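Local coordinates for Serine/threonine-protein kinase Tel1 (Chaetomium thermophilum, PDB 6SKY), which probably phosphorylates serine and threonine residues followed by glutamine, using ATP, to start checkpoint signalling when DNA is damaged, at residues A[1859-1864]-A[2721-2726]; A[1678-1683]-A[1794-1799]. All coordinates share one frame; numbering follows the deposited sequence.

Interaction 1 (A[1859-1864]-A[2721-2726])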
loop_
_atom_site.group_PDB
_atom_site.type_symbol
_atom_site.label_atom_id
_atom_site.label_comp_id
_atom_site.label_asym_id
_atom_site.label_seq_id
_atom_site.Cartn_x
_atom_site.Cartn_y
_atom_site.Cartn_z
ATOM N N SER A 1859 20.676 -15.183 47.594
ATOM C CA SER A 1859 20.506 -14.951 46.174
ATOM C C SER A 1859 21.506 -13.900 45.725
ATOM O O SER A 1859 22.296 -13.392 46.519
ATOM C CB SER A 1859 19.074 -14.510 45.880
ATOM O OG SER A 1859 18.714 -13.410 46.687
ATOM N N ILE A 1860 21.479 -13.571 44.435
ATOM C CA ILE A 1860 22.309 -12.474 43.961
ATOM C C ILE A 1860 21.685 -11.128 44.280
ATOM O O ILE A 1860 22.379 -10.109 44.250
ATOM C CB ILE A 1860 22.577 -12.573 42.453
ATOM C CG1 ILE A 1860 21.273 -12.469 41.676
ATOM C CG2 ILE A 1860 23.275 -13.860 42.129
ATOM C CD1 ILE A 1860 21.455 -12.388 40.212
ATOM N N ALA A 1861 20.400 -11.094 44.607
ATOM C CA ALA A 1861 19.759 -9.840 44.967
ATOM C C ALA A 1861 20.315 -9.236 46.245
ATOM O O ALA A 1861 19.906 -8.131 46.610
ATOM C CB ALA A 1861 18.254 -10.045 45.106
ATOM N N ASP A 1862 21.222 -9.923 46.934
ATOM C CA ASP A 1862 21.882 -9.364 48.101
ATOM C C ASP A 1862 23.189 -8.675 47.762
ATOM O O ASP A 1862 23.692 -7.907 48.583
ATOM C CB ASP A 1862 22.149 -10.450 49.136
ATOM C CG ASP A 1862 20.949 -11.326 49.370
ATOM O OD1 ASP A 1862 20.823 -12.344 48.666
ATOM O OD2 ASP A 1862 20.121 -10.998 50.243
ATOM N N ARG A 1863 23.740 -8.909 46.575
ATOM C CA ARG A 1863 24.919 -8.166 46.161
ATOM C C ARG A 1863 24.628 -6.695 45.952
ATOM O O ARG A 1863 25.520 -5.962 45.523
ATOM C CB ARG A 1863 25.502 -8.766 44.887
ATOM C CG ARG A 1863 25.945 -10.182 45.056
ATOM C CD ARG A 1863 26.428 -10.767 43.770
ATOM N NE ARG A 1863 26.660 -12.192 43.914
ATOM C CZ ARG A 1863 27.130 -12.973 42.955
ATOM N NH1 ARG A 1863 27.309 -14.259 43.177
ATOM N NH2 ARG A 1863 27.425 -12.464 41.779
ATOM N N ALA A 1864 23.407 -6.253 46.219
ATOM C CA ALA A 1864 23.074 -4.844 46.293
ATOM C C ALA A 1864 23.410 -4.245 47.640
ATOM O O ALA A 1864 23.084 -3.082 47.885
ATOM C CB ALA A 1864 21.590 -4.635 46.002
ATOM N N MET A 2721 11.852 -14.774 36.377
ATOM C CA MET A 2721 12.627 -15.167 35.209
ATOM C C MET A 2721 13.696 -14.143 34.867
ATOM O O MET A 2721 14.727 -14.496 34.287
ATOM C CB MET A 2721 11.700 -15.390 34.028
ATOM C CG MET A 2721 12.370 -15.898 32.784
ATOM S SD MET A 2721 13.008 -17.552 32.950
ATOM C CE MET A 2721 14.086 -17.588 31.535
ATOM N N ARG A 2722 13.493 -12.887 35.250
ATOM C CA ARG A 2722 14.467 -11.852 34.945
ATOM C C ARG A 2722 15.806 -12.107 35.605
ATOM O O ARG A 2722 16.806 -11.518 35.196
ATOM C CB ARG A 2722 13.940 -10.497 35.378
ATOM C CG ARG A 2722 13.926 -10.306 36.848
ATOM C CD ARG A 2722 13.130 -9.095 37.200
ATOM N NE ARG A 2722 12.958 -8.958 38.635
ATOM C CZ ARG A 2722 12.018 -9.574 39.331
ATOM N NH1 ARG A 2722 11.932 -9.390 40.633
ATOM N NH2 ARG A 2722 11.174 -10.385 38.727
ATOM N N TYR A 2723 15.856 -12.972 36.608
ATOM C CA TYR A 2723 17.116 -13.294 37.244
ATOM C C TYR A 2723 17.916 -14.328 36.483
ATOM O O TYR A 2723 19.128 -14.388 36.671
ATOM C CB TYR A 2723 16.875 -13.782 38.659
ATOM C CG TYR A 2723 16.404 -12.692 39.567
ATOM C CD1 TYR A 2723 15.100 -12.647 40.004
ATOM C CD2 TYR A 2723 17.260 -11.695 39.974
ATOM C CE1 TYR A 2723 14.671 -11.656 40.826
ATOM C CE2 TYR A 2723 16.837 -10.699 40.794
ATOM C CZ TYR A 2723 15.543 -10.682 41.217
ATOM O OH TYR A 2723 15.116 -9.677 42.045
ATOM N N PHE A 2724 17.286 -15.132 35.626
ATOM C CA PHE A 2724 18.053 -16.108 34.865
ATOM C C PHE A 2724 19.210 -15.441 34.151
ATOM O O PHE A 2724 20.301 -16.003 34.051
ATOM C CB PHE A 2724 17.160 -16.830 33.856
ATOM C CG PHE A 2724 17.895 -17.811 32.990
ATOM C CD1 PHE A 2724 18.109 -19.097 33.414
ATOM C CD2 PHE A 2724 18.375 -17.442 31.755
ATOM C CE1 PHE A 2724 18.780 -19.979 32.638
ATOM C CE2 PHE A 2724 19.052 -18.323 30.979
ATOM C CZ PHE A 2724 19.252 -19.591 31.418
ATOM N N PHE A 2725 18.996 -14.229 33.669
ATOM C CA PHE A 2725 20.011 -13.515 32.924
ATOM C C PHE A 2725 20.951 -12.749 33.822
ATOM O O PHE A 2725 22.102 -12.532 33.450
ATOM C CB PHE A 2725 19.348 -12.572 31.924
ATOM C CG PHE A 2725 18.468 -13.274 30.957
ATOM C CD1 PHE A 2725 19.000 -13.881 29.849
ATOM C CD2 PHE A 2725 17.118 -13.377 31.179
ATOM C CE1 PHE A 2725 18.207 -14.551 28.982
ATOM C CE2 PHE A 2725 16.325 -14.050 30.309
ATOM C CZ PHE A 2725 16.872 -14.631 29.210
ATOM N N MET A 2726 20.504 -12.352 35.004
ATOM C CA MET A 2726 21.377 -11.618 35.900
ATOM C C MET A 2726 22.333 -12.519 36.651
ATOM O O MET A 2726 23.291 -12.020 37.242
ATOM C CB MET A 2726 20.551 -10.808 36.890
ATOM C CG MET A 2726 20.006 -9.536 36.319
ATOM S SD MET A 2726 18.784 -8.784 37.390
ATOM C CE MET A 2726 18.198 -7.465 36.338
#

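Interaction 2 (A[1678-1683]-A[1794-1799])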
loop_
_atom_site.group_PDB
_atom_site.type_symbol
_atom_site.label_atom_id
_atom_site.label_comp_id
_atom_site.label_asym_id
_atom_site.label_seq_id
_atom_site.Cartn_x
_atom_site.Cartn_y
_atom_site.Cartn_z
ATOM N N ILE A 1678 50.351 -6.478 40.313
ATOM C CA ILE A 1678 51.667 -6.197 40.872
ATOM C C ILE A 1678 52.744 -6.975 40.135
ATOM O O ILE A 1678 53.841 -6.465 39.903
ATOM C CB ILE A 1678 51.675 -6.502 42.376
ATOM C CG1 ILE A 1678 50.811 -5.494 43.122
ATOM C CG2 ILE A 1678 53.071 -6.465 42.916
ATOM C CD1 ILE A 1678 50.613 -5.828 44.566
ATOM N N LYS A 1679 52.451 -8.211 39.742
ATOM C CA LYS A 1679 53.418 -9.006 39.002
ATOM C C LYS A 1679 53.732 -8.383 37.654
ATOM O O LYS A 1679 54.884 -8.404 37.211
ATOM C CB LYS A 1679 52.893 -10.422 38.813
ATOM C CG LYS A 1679 53.799 -11.296 37.999
ATOM C CD LYS A 1679 53.099 -12.569 37.595
ATOM C CE LYS A 1679 51.963 -12.280 36.645
ATOM N NZ LYS A 1679 51.233 -13.515 36.277
ATOM N N SER A 1680 52.727 -7.825 36.980
ATOM C CA SER A 1680 52.994 -7.206 35.690
ATOM C C SER A 1680 53.917 -6.004 35.796
ATOM O O SER A 1680 54.444 -5.559 34.774
ATOM C CB SER A 1680 51.692 -6.787 35.025
ATOM O OG SER A 1680 51.253 -5.544 35.530
ATOM N N LEU A 1681 54.131 -5.472 36.997
ATOM C CA LEU A 1681 55.025 -4.340 37.183
ATOM C C LEU A 1681 56.487 -4.746 37.248
ATOM O O LEU A 1681 57.360 -3.896 37.060
ATOM C CB LEU A 1681 54.661 -3.594 38.459
ATOM C CG LEU A 1681 54.009 -2.238 38.296
ATOM C CD1 LEU A 1681 52.879 -2.337 37.315
ATOM C CD2 LEU A 1681 53.516 -1.777 39.638
ATOM N N THR A 1682 56.776 -6.017 37.522
ATOM C CA THR A 1682 58.163 -6.456 37.582
ATOM C C THR A 1682 58.790 -6.485 36.198
ATOM O O THR A 1682 59.961 -6.129 36.034
ATOM C CB THR A 1682 58.251 -7.832 38.232
ATOM O OG1 THR A 1682 57.441 -8.756 37.504
ATOM C CG2 THR A 1682 57.765 -7.775 39.652
ATOM N N ILE A 1683 58.025 -6.892 35.186
ATOM C CA ILE A 1683 58.563 -7.067 33.843
ATOM C C ILE A 1683 58.359 -5.853 32.958
ATOM O O ILE A 1683 58.885 -5.829 31.835
ATOM C CB ILE A 1683 57.947 -8.301 33.154
ATOM C CG1 ILE A 1683 56.484 -8.036 32.818
ATOM C CG2 ILE A 1683 58.052 -9.512 34.050
ATOM C CD1 ILE A 1683 55.780 -9.220 32.223
ATOM N N ALA A 1794 46.514 3.139 39.998
ATOM C CA ALA A 1794 45.355 3.280 40.868
ATOM C C ALA A 1794 44.060 3.047 40.111
ATOM O O ALA A 1794 43.135 2.427 40.638
ATOM C CB ALA A 1794 45.353 4.657 41.513
ATOM N N GLU A 1795 43.972 3.525 38.874
ATOM C CA GLU A 1795 42.773 3.276 38.090
ATOM C C GLU A 1795 42.617 1.804 37.746
ATOM O O GLU A 1795 41.490 1.312 37.652
ATOM C CB GLU A 1795 42.790 4.111 36.818
ATOM C CG GLU A 1795 42.540 5.582 37.053
ATOM C CD GLU A 1795 43.800 6.346 37.393
ATOM O OE1 GLU A 1795 44.874 5.990 36.865
ATOM O OE2 GLU A 1795 43.719 7.309 38.185
ATOM N N ARG A 1796 43.717 1.085 37.544
ATOM C CA ARG A 1796 43.607 -0.334 37.242
ATOM C C ARG A 1796 43.302 -1.157 38.481
ATOM O O ARG A 1796 42.727 -2.240 38.366
ATOM C CB ARG A 1796 44.889 -0.847 36.586
ATOM C CG ARG A 1796 45.345 -0.027 35.411
ATOM C CD ARG A 1796 46.038 -0.865 34.357
ATOM N NE ARG A 1796 47.173 -1.622 34.873
ATOM C CZ ARG A 1796 48.390 -1.122 35.057
ATOM N NH1 ARG A 1796 48.638 0.149 34.782
ATOM N NH2 ARG A 1796 49.362 -1.893 35.528
ATOM N N ALA A 1797 43.669 -0.667 39.660
ATOM C CA ALA A 1797 43.535 -1.436 40.885
ATOM C C ALA A 1797 42.382 -0.987 41.763
ATOM O O ALA A 1797 42.149 -1.601 42.801
ATOM C CB ALA A 1797 44.831 -1.371 41.687
ATOM N N PHE A 1798 41.663 0.059 41.381
ATOM C CA PHE A 1798 40.612 0.604 42.237
ATOM C C PHE A 1798 39.528 -0.399 42.618
ATOM O O PHE A 1798 39.201 -0.491 43.816
ATOM C CB PHE A 1798 40.024 1.835 41.547
ATOM C CG PHE A 1798 39.211 2.693 42.438
ATOM C CD1 PHE A 1798 39.816 3.491 43.375
ATOM C CD2 PHE A 1798 37.842 2.716 42.332
ATOM C CE1 PHE A 1798 39.075 4.280 44.190
ATOM C CE2 PHE A 1798 37.099 3.507 43.147
ATOM C CZ PHE A 1798 37.715 4.290 44.077
ATOM N N PRO A 1799 38.925 -1.157 41.693
ATOM C CA PRO A 1799 37.868 -2.082 42.115
ATOM C C PRO A 1799 38.341 -3.139 43.087
ATOM O O PRO A 1799 37.619 -3.477 44.027
ATOM C CB PRO A 1799 37.412 -2.697 40.791
ATOM C CG PRO A 1799 37.770 -1.725 39.794
ATOM C CD PRO A 1799 39.060 -1.166 40.230
#

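Interaction 1 (A[1859-1864]-A[2721-2726])
Ile1860 reaches across to Tyr2723 and Met2726 with one branch. With chi1 at 63° its CG1 stands between the backbone N and the carbonyl carbon, and an extended chi2 sends CD1 on to the kinase segment. The apolar contacts all use that methyl: CD1 lies 3.8 Å from CB of Met2726, and 4.3 Å from CD2 of Tyr2723, which it approaches obliquely. CD1 also sits 3.5 Å from the backbone O of Met2726, a van der Waals contact. Beyond CB the Met2726 chain turns off to Leu1893 and Glu1896. A looser touch is made by CB of Ala1861, 4.4 Å from OH of Tyr2723.

Polar bonds act inside the segment 1859-1864. OD1 of Asp1862 accepts from N of Ser1859 at 3.0 Å, nearly along its C-O axis, and from OG of the same serine, 37° above the carboxylate plane. This double grip ties the turn together ahead of Arg1863, whose guanidinium is faced by Ile1860 CG2. On the kinase side Arg2722 forms a salt bridge with Asp2806, while CE1 of Tyr2723 lies above one face of its guanidinium, displaced toward the edge of the group.

The contact thus joins the loop between helices 1836-1849 and 1871-1880 to the short helix 2722-2726 of the kinase; helix 1884-1898 adjoins Met2726, and helix 2670-2681, which follows strand 2667-2669, stacks Tyr2681 on Tyr2723.

Interaction 2 (A[1678-1683]-A[1794-1799])
Arg1796 spans the gap to Ser1680 and Leu1681 between two helices of the alpha solenoid, 1793-1808 and 1670-1684. Its CB leaves the backbone toward the other helix but is still 8.2 Å from CD1 of Leu1681. CG stands beside the backbone N, opposite the carbonyl carbon (chi1 -51°), and bends at chi2 and chi3 follow, so the chain gains little by CD, which remains 7.6 Å from the same methyl. The guanidinium closes the distance: CZ lies 5.2 Å from Leu1681 CD1, and NH2 touches it at 4.0 Å. Both partners meet this group at its edge, CD1 in its plane and the Ser1680 hydroxyl near it.

NH2 and OG of Ser1680 are 4.1 Å apart, too far for a hydrogen bond, and OG instead bonds to the carbonyl O of Leu1677 in its own helix. The contact is therefore loose van der Waals packing, with 61 Å² buried in all. The helix pair also meets alongside, where Ala1797 touches Leu1674 and Leu1677, while Leu1681 also packs on Thr1689 and Ala1693 of helix 1687-1706.

Helix 1670-1684 is kinked here: the N atoms of Leu1681 and Thr1682 bond three residues back. Lys1679 O accepts both Thr1682 N, at 3.1 Å, and Thr1682 OG1, which lies in the carbonyl plane at 2.6 Å with a C=O...donor angle of 152°.

Overall arrangement
Neither contact is fully buried, yet they differ in kind. Interaction 1 buries 154 Å² and links a solenoid loop to the kinase through aliphatic and aromatic groups, with two of its four touching residues buried. Interaction 2 buries less than half as much, stays within the solenoid and relies on the edge of an exposed arginine, with one of three touching residues buried. They share no segment and do not touch: the centres of interactions 1 and 2 are 30 Å apart and their nearest atoms about 12 Å apart. Helix 1836-1849 connects them, since Phe1798 and Pro1799 pack on it and the loop of interaction 1 follows it. Both lie away from the nucleotide and magnesium sites.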